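N-(5'-phosphoribosyl)anthranilate isomerase (PDB 5LHF) catalyses the isomerisation of N-(5-phospho-beta-D-ribosyl)anthranilate to 1-(2-carboxyphenylamino)-1-deoxy-D-ribulose 5-phosphate, the third step from chorismate to L-tryptophan. Local coordinates at residues E4-C9 with A180-S185; L165-V170 with E200-V205. One frame throughout, in Å; residues are numbered along the deposited sequence. Where two conformers were deposited one is given.

Contact 1 of 2, residues E4-C9 with A180-S185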
ATOM      1  N   GLU A   4       2.789   5.306  12.792  1.00 20.03           N
ATOM      2  CA  GLU A   4       4.015   6.015  12.455  1.00 24.65           C
ATOM      3  C   GLU A   4       4.188   6.274  10.966  1.00 27.59           C
ATOM      4  O   GLU A   4       5.037   7.095  10.593  1.00 35.94           O
ATOM      5  CB  GLU A   4       5.239   5.246  12.972  1.00 31.69           C
ATOM      6  CG  GLU A   4       5.400   5.172  14.509  1.00 50.49           C
ATOM      7  CD  GLU A   4       5.078   6.453  15.296  1.00 60.26           C
ATOM      8  OE1 GLU A   4       4.910   7.550  14.719  1.00 63.14           O
ATOM      9  OE2 GLU A   4       4.999   6.354  16.543  1.00 62.52           O
ATOM     10  N   PHE A   5       3.414   5.620  10.112  1.00 19.63           N
ATOM     11  CA  PHE A   5       3.649   5.668   8.678  1.00 17.41           C
ATOM     12  C   PHE A   5       2.325   5.903   7.972  1.00 19.40           C
ATOM     13  O   PHE A   5       1.357   5.183   8.212  1.00 15.33           O
ATOM     14  CB  PHE A   5       4.301   4.360   8.209  1.00 17.82           C
ATOM     15  CG  PHE A   5       4.458   4.233   6.714  1.00 19.10           C
ATOM     16  CD1 PHE A   5       5.580   4.741   6.075  1.00 21.24           C
ATOM     17  CD2 PHE A   5       3.518   3.536   5.959  1.00 17.02           C
ATOM     18  CE1 PHE A   5       5.736   4.601   4.712  1.00 21.74           C
ATOM     19  CE2 PHE A   5       3.675   3.379   4.586  1.00 16.35           C
ATOM     20  CZ  PHE A   5       4.787   3.914   3.960  1.00 21.13           C
ATOM     21  N   VAL A   6       2.270   6.918   7.123  1.00 14.43           N
ATOM     22  CA  VAL A   6       1.078   7.200   6.331  1.00  7.67           C
ATOM     23  C   VAL A   6       1.484   7.272   4.871  1.00  8.99           C
ATOM     24  O   VAL A   6       2.383   8.041   4.513  1.00 10.68           O
ATOM     25  CB  VAL A   6       0.406   8.518   6.749  1.00 14.89           C
ATOM     26  CG1 VAL A   6      -0.835   8.762   5.886  1.00 12.02           C
ATOM     27  CG2 VAL A   6       0.086   8.501   8.252  1.00 13.75           C
ATOM     28  N   LYS A   7       0.819   6.483   4.032  1.00 12.16           N
ATOM     29  CA  LYS A   7       1.087   6.461   2.601  1.00 10.85           C
ATOM     30  C   LYS A   7      -0.190   6.857   1.880  1.00  8.65           C
ATOM     31  O   LYS A   7      -1.262   6.329   2.190  1.00 11.06           O
ATOM     32  CB  LYS A   7       1.565   5.081   2.153  1.00 10.99           C
ATOM     33  CG  LYS A   7       1.716   4.941   0.635  1.00 12.39           C
ATOM     34  CD  LYS A   7       2.447   3.633   0.261  1.00 11.57           C
ATOM     35  CE  LYS A   7       2.287   3.305  -1.221  1.00 14.96           C
ATOM     36  NZ  LYS A   7       0.994   2.584  -1.514  1.00 14.47           N
ATOM     37  N   ILE A   8      -0.095   7.829   0.971  1.00  7.53           N
ATOM     38  CA  ILE A   8      -1.219   8.201   0.113  1.00 13.68           C
ATOM     39  C   ILE A   8      -0.876   7.729  -1.289  1.00 12.40           C
ATOM     40  O   ILE A   8       0.052   8.250  -1.929  1.00 14.89           O
ATOM     41  CB  ILE A   8      -1.514   9.709   0.133  1.00 10.99           C
ATOM     42  CG1 ILE A   8      -1.940  10.160   1.541  1.00 11.71           C
ATOM     43  CG2 ILE A   8      -2.592  10.041  -0.893  1.00 11.65           C
ATOM     44  CD1 ILE A   8      -2.036  11.678   1.712  1.00 12.86           C
ATOM     45  N   CYS A   9      -1.627   6.758  -1.773  1.00 10.12           N
ATOM     46  CA  CYS A   9      -1.260   6.031  -2.981  1.00 11.12           C
ATOM     47  C   CYS A   9      -2.009   6.592  -4.185  1.00 15.08           C
ATOM     48  O   CYS A   9      -3.056   7.231  -4.053  1.00 14.92           O
ATOM     49  CB  CYS A   9      -1.566   4.540  -2.825  1.00 17.39           C
ATOM     50  SG  CYS A   9      -0.910   3.523  -4.183  1.00 21.47           S
ATOM     51  N   ALA A 180       1.059  -0.366  12.240  1.00 16.33           N
ATOM     52  CA  ALA A 180       2.166   0.582  12.220  1.00 14.69           C
ATOM     53  C   ALA A 180       1.994   1.646  11.148  1.00 11.11           C
ATOM     54  O   ALA A 180       2.601   2.718  11.247  1.00 19.86           O
ATOM     55  CB  ALA A 180       3.493  -0.143  12.014  1.00 20.12           C
ATOM     56  N   GLY A 181       1.180   1.377  10.132  1.00 16.00           N
ATOM     57  CA  GLY A 181       0.977   2.332   9.065  1.00 10.41           C
ATOM     58  C   GLY A 181      -0.404   2.185   8.470  1.00 13.68           C
ATOM     59  O   GLY A 181      -1.112   1.207   8.711  1.00 13.08           O
ATOM     60  N   VAL A 182      -0.798   3.200   7.707  1.00 10.84           N
ATOM     61  CA  VAL A 182      -2.045   3.160   6.962  1.00 10.62           C
ATOM     62  C   VAL A 182      -1.758   3.641   5.552  1.00 12.69           C
ATOM     63  O   VAL A 182      -0.861   4.461   5.332  1.00  7.53           O
ATOM     64  CB  VAL A 182      -3.160   4.020   7.599  1.00 10.43           C
ATOM     65  CG1 VAL A 182      -3.650   3.399   8.919  1.00 13.39           C
ATOM     66  CG2 VAL A 182      -2.684   5.455   7.817  1.00 10.58           C
ATOM     67  N   ASP A 183      -2.542   3.125   4.603  1.00  9.99           N
ATOM     68  CA  ASP A 183      -2.468   3.457   3.184  1.00 11.71           C
ATOM     69  C   ASP A 183      -3.860   3.837   2.702  1.00 10.64           C
ATOM     70  O   ASP A 183      -4.829   3.125   2.990  1.00 11.88           O
ATOM     71  CB  ASP A 183      -1.927   2.266   2.377  1.00 13.50           C
ATOM     72  CG  ASP A 183      -1.818   2.558   0.903  1.00 23.28           C
ATOM     73  OD1 ASP A 183      -0.761   3.048   0.484  1.00 19.99           O
ATOM     74  OD2 ASP A 183      -2.771   2.260   0.150  1.00 17.69           O
ATOM     75  N   VAL A 184      -3.968   4.952   1.973  1.00  9.40           N
ATOM     76  CA  VAL A 184      -5.260   5.475   1.530  1.00  6.85           C
ATOM     77  C   VAL A 184      -5.112   6.000   0.112  1.00 10.02           C
ATOM     78  O   VAL A 184      -4.070   6.555  -0.242  1.00 11.29           O
ATOM     79  CB  VAL A 184      -5.779   6.587   2.478  1.00 11.48           C
ATOM     80  CG1 VAL A 184      -4.833   7.778   2.504  1.00  8.34           C
ATOM     81  CG2 VAL A 184      -7.192   7.040   2.094  1.00 14.15           C
ATOM     82  N   SER A 185      -6.158   5.833  -0.697  1.00 11.66           N
ATOM     83  CA  SER A 185      -6.149   6.370  -2.052  1.00 15.91           C
ATOM     84  C   SER A 185      -7.449   7.103  -2.342  1.00 10.95           C
ATOM     85  O   SER A 185      -7.514   8.330  -2.191  1.00 13.72           O
ATOM     86  CB  SER A 185      -5.919   5.248  -3.073  1.00 28.72           C
ATOM     87  OG  SER A 185      -5.807   5.774  -4.392  1.00 31.03           O
TER

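Contact 2 of 2, residues L165-V170 with E200-V205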
ATOM      1  N   LEU A 165     -10.043   2.838   3.257  1.00 11.81           N
ATOM      2  CA  LEU A 165      -9.951   3.770   4.374  1.00 12.82           C
ATOM      3  C   LEU A 165     -10.374   5.161   3.934  1.00 15.93           C
ATOM      4  O   LEU A 165     -10.089   5.585   2.813  1.00 16.24           O
ATOM      5  CB  LEU A 165      -8.522   3.815   4.918  1.00 10.31           C
ATOM      6  CG  LEU A 165      -8.062   2.505   5.533  1.00 13.73           C
ATOM      7  CD1 LEU A 165      -6.605   2.599   6.008  1.00 16.54           C
ATOM      8  CD2 LEU A 165      -9.008   2.100   6.679  1.00 12.98           C
ATOM      9  N   THR A 166     -11.051   5.873   4.826  1.00 15.42           N
ATOM     10  CA  THR A 166     -11.621   7.184   4.558  1.00 16.39           C
ATOM     11  C   THR A 166     -11.464   8.015   5.824  1.00 19.90           C
ATOM     12  O   THR A 166     -11.237   7.459   6.903  1.00 17.57           O
ATOM     13  CB  THR A 166     -13.114   7.111   4.196  1.00 20.27           C
ATOM     14  OG1 THR A 166     -13.857   6.716   5.357  1.00 15.93           O
ATOM     15  CG2 THR A 166     -13.385   6.111   3.068  1.00 17.96           C
ATOM     16  N   PRO A 167     -11.606   9.348   5.730  1.00 13.54           N
ATOM     17  CA  PRO A 167     -11.567  10.155   6.961  1.00 12.58           C
ATOM     18  C   PRO A 167     -12.580   9.713   7.998  1.00 14.98           C
ATOM     19  O   PRO A 167     -12.314   9.838   9.199  1.00 18.79           O
ATOM     20  CB  PRO A 167     -11.865  11.575   6.459  1.00 12.23           C
ATOM     21  CG  PRO A 167     -11.351  11.581   5.069  1.00 15.48           C
ATOM     22  CD  PRO A 167     -11.697  10.207   4.536  1.00  9.49           C
ATOM     23  N   GLU A 168     -13.720   9.179   7.563  1.00 15.39           N
ATOM     24  CA  GLU A 168     -14.798   8.806   8.475  1.00 19.57           C
ATOM     25  C   GLU A 168     -14.584   7.454   9.144  1.00 18.48           C
ATOM     26  O   GLU A 168     -15.101   7.240  10.248  1.00 23.66           O
ATOM     27  CB  GLU A 168     -16.138   8.788   7.734  1.00 18.49           C
ATOM     28  CG  GLU A 168     -16.593  10.150   7.243  1.00 25.15           C
ATOM     29  CD  GLU A 168     -15.920  10.568   5.941  1.00 37.81           C
ATOM     30  OE1 GLU A 168     -15.096   9.791   5.396  1.00 30.31           O
ATOM     31  OE2 GLU A 168     -16.218  11.679   5.457  1.00 40.63           O
ATOM     32  N   ASN A 169     -13.862   6.521   8.514  1.00 16.13           N
ATOM     33  CA  ASN A 169     -13.751   5.191   9.097  1.00 16.55           C
ATOM     34  C   ASN A 169     -12.345   4.826   9.560  1.00 17.46           C
ATOM     35  O   ASN A 169     -12.179   3.781  10.198  1.00 16.94           O
ATOM     36  CB  ASN A 169     -14.284   4.119   8.118  1.00 18.24           C
ATOM     37  CG  ASN A 169     -13.360   3.846   6.924  1.00 19.42           C
ATOM     38  OD1 ASN A 169     -12.178   4.195   6.902  1.00 17.01           O
ATOM     39  ND2 ASN A 169     -13.921   3.199   5.919  1.00 21.53           N
ATOM     40  N   VAL A 170     -11.338   5.664   9.298  1.00 12.77           N
ATOM     41  CA  VAL A 170      -9.971   5.252   9.610  1.00 11.61           C
ATOM     42  C   VAL A 170      -9.723   5.194  11.115  1.00 14.31           C
ATOM     43  O   VAL A 170      -8.903   4.386  11.578  1.00 15.52           O
ATOM     44  CB  VAL A 170      -8.949   6.160   8.898  1.00 12.39           C
ATOM     45  CG1 VAL A 170      -8.875   7.528   9.548  1.00 10.51           C
ATOM     46  CG2 VAL A 170      -7.583   5.488   8.877  1.00 13.76           C
ATOM     47  N   GLU A 200      -6.418  16.542   4.954  1.00 12.02           N
ATOM     48  CA  GLU A 200      -6.281  17.089   6.302  1.00 12.46           C
ATOM     49  C   GLU A 200      -7.249  16.424   7.271  1.00 12.50           C
ATOM     50  O   GLU A 200      -6.921  16.224   8.446  1.00 13.60           O
ATOM     51  CB  GLU A 200      -6.461  18.603   6.274  1.00 10.31           C
ATOM     52  CG  GLU A 200      -5.297  19.264   5.570  1.00 13.41           C
ATOM     53  CD  GLU A 200      -5.251  20.771   5.748  1.00 16.99           C
ATOM     54  OE1 GLU A 200      -6.317  21.388   5.968  1.00 16.07           O
ATOM     55  OE2 GLU A 200      -4.141  21.333   5.648  1.00 18.45           O
ATOM     56  N   ALA A 201      -8.449  16.073   6.799  1.00 12.17           N
ATOM     57  CA  ALA A 201      -9.392  15.379   7.674  1.00 12.49           C
ATOM     58  C   ALA A 201      -8.876  13.996   8.032  1.00 13.59           C
ATOM     59  O   ALA A 201      -9.041  13.544   9.173  1.00 14.37           O
ATOM     60  CB  ALA A 201     -10.764  15.275   7.008  1.00  8.85           C
ATOM     61  N   PHE A 202      -8.272  13.302   7.057  1.00  8.39           N
ATOM     62  CA  PHE A 202      -7.670  11.994   7.300  1.00 12.58           C
ATOM     63  C   PHE A 202      -6.511  12.097   8.288  1.00  9.68           C
ATOM     64  O   PHE A 202      -6.433  11.340   9.265  1.00 11.05           O
ATOM     65  CB  PHE A 202      -7.198  11.410   5.959  1.00  8.14           C
ATOM     66  CG  PHE A 202      -6.751   9.980   6.033  1.00 13.00           C
ATOM     67  CD1 PHE A 202      -5.417   9.666   6.270  1.00  8.92           C
ATOM     68  CD2 PHE A 202      -7.658   8.948   5.834  1.00 16.09           C
ATOM     69  CE1 PHE A 202      -5.005   8.359   6.310  1.00  8.29           C
ATOM     70  CE2 PHE A 202      -7.245   7.622   5.882  1.00 14.55           C
ATOM     71  CZ  PHE A 202      -5.925   7.334   6.125  1.00 11.13           C
ATOM     72  N   MET A 203      -5.605  13.047   8.054  1.00 12.43           N
ATOM     73  CA  MET A 203      -4.424  13.162   8.904  0.97 13.70           C
ATOM     74  C   MET A 203      -4.806  13.523  10.333  1.00 13.84           C
ATOM     75  O   MET A 203      -4.167  13.061  11.287  1.00 15.77           O
ATOM     76  CB  MET A 203      -3.471  14.205   8.322  0.97 12.50           C
ATOM     77  CG  MET A 203      -2.912  13.843   6.959  0.97 13.53           C
ATOM     78  SD  MET A 203      -2.035  12.271   6.922  0.97 18.51           S
ATOM     79  CE  MET A 203      -0.647  12.585   8.011  0.97 20.66           C
ATOM     80  N   ALA A 204      -5.839  14.352  10.499  1.00 12.60           N
ATOM     81  CA  ALA A 204      -6.297  14.717  11.833  1.00 14.53           C
ATOM     82  C   ALA A 204      -6.631  13.481  12.654  1.00 15.85           C
ATOM     83  O   ALA A 204      -6.270  13.392  13.832  1.00 15.54           O
ATOM     84  CB  ALA A 204      -7.511  15.632  11.725  1.00 12.68           C
ATOM     85  N   VAL A 205      -7.306  12.507  12.041  1.00 15.69           N
ATOM     86  CA  VAL A 205      -7.655  11.283  12.763  1.00 16.00           C
ATOM     87  C   VAL A 205      -6.406  10.485  13.102  1.00 19.56           C
ATOM     88  O   VAL A 205      -6.278   9.933  14.206  1.00 15.51           O
ATOM     89  CB  VAL A 205      -8.643  10.433  11.943  1.00 15.05           C
ATOM     90  CG1 VAL A 205      -8.950   9.153  12.695  1.00 16.01           C
ATOM     91  CG2 VAL A 205      -9.930  11.202  11.675  1.00 14.38           C
TER

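Contact 1 of 2, residues E4-C9 with A180-S185
Strands 5-9 and 181-184, the first and last of the barrel, pair side by side and parallel, in register from Phe5 with Gly181 to Ile8 with Val184. The backbone bonds alternate between the strands: Val182 N donates to Phe5 O, Lys7 N to Val182 O (2.9 Å, 164° at the hydrogen), Val184 N to Lys7 O, and Cys9 N to Val184 O. Just before this ladder, Ala180 O takes Glu4 N at 3.0 Å and, weakly, Phe5 N. On the barrel's inner side the extended Lys7 chain runs alongside Asp183 and bends only at its last torsion (chi4 -84°), bringing NZ to Asp183 OD1 at 2.7 Å. In that salt bridge NZ meets OD1 on its syn side, 29° out of the carboxylate plane, and Gln80 OE1 gives the buried ammonium a second partner. Nearby, Gly181 CA meets the Phe5 ring at its edge. The opposite face carries Val6 beside Val182 (CG2 to CG2, 4.1 Å) and Ile8 CG1 against Val184 CG1 (3.9 Å), under helix 196-207, which brings Val206 onto Val6 and Ile199 onto Ile8. Joining the first strand to the eighth in this way is the closure of a TIM barrel.

Contact 2 of 2, residues L165-V170 with E200-V205
The ring of Phe202, on helix 196-207, pushes its CD2-CE2 edge against the turn 165-170. Along that edge, near the ring plane, lie Leu165 CB, 4.1 Å from Phe202 CE2, and the peptide between Thr166 and Pro167, whose Pro167 N is 4.0 Å from Phe202 CD2. Val170 stands roughly perpendicular to the Phe202 side chain and sets its CG2 obliquely, 3.7 Å from Phe202 CE2. Its other methyl, CG1, lies between the backbone N and the carbonyl carbon (chi1 73°), turned to Val205, whose CG1 it meets at 3.5 Å, the two valines running alongside with their tips pointing opposite ways. Farther out, Pro167 CB rests on Ala201 CB at 3.9 Å, and Pro167 O faces Val205 CG2. No hydrogen bond joins the two segments; the contact is apolar, with Ala201, Phe202 and Val205 lying along one side of the helix. In TIM-barrel terms, the turn leads from strand 160-162 into helix 170-177, and it packs here on the last helix of the barrel. Its shape is held from within. Thr166 OG1 accepts from Asn169 N, three residues on, at 3.2 Å, an ST motif, while Asn169 OD1 takes Thr166 N at 2.9 Å, the donor standing 44° out of the carbonyl plane. Thr166 O receives both Asn169 N and Val170 N, drawing the chain into a tight turn, and Asn169 ND2 reaches back to Gly164 O. Beyond this shell, Phe202 and Leu165 both touch Val182, and Val188 also packs on the phenyl ring.

How the contacts relate
The centres of the two contacts lie about 11 Å apart: contact 1 lies in the strand wall, contact 2 outside it, between a loop and a helix. Their segments alternate along the sequence: 4-9, 165-170, 180-185, 200-205. Helix 170-177 leads from the turn of contact 2 to strand 181-184 of contact 1, and helix 196-207 comes after that strand and a short hairpin (189-190 and 193-194). The two contacts touch directly: Val184 CB meets Phe202 CZ at 3.7 Å, and Leu165 CD1 lies 3.5 Å from Asp183 O. The end of the chain thus returns to cover the join between the first and eighth strands, and the two ends of the sequence complete the barrel together.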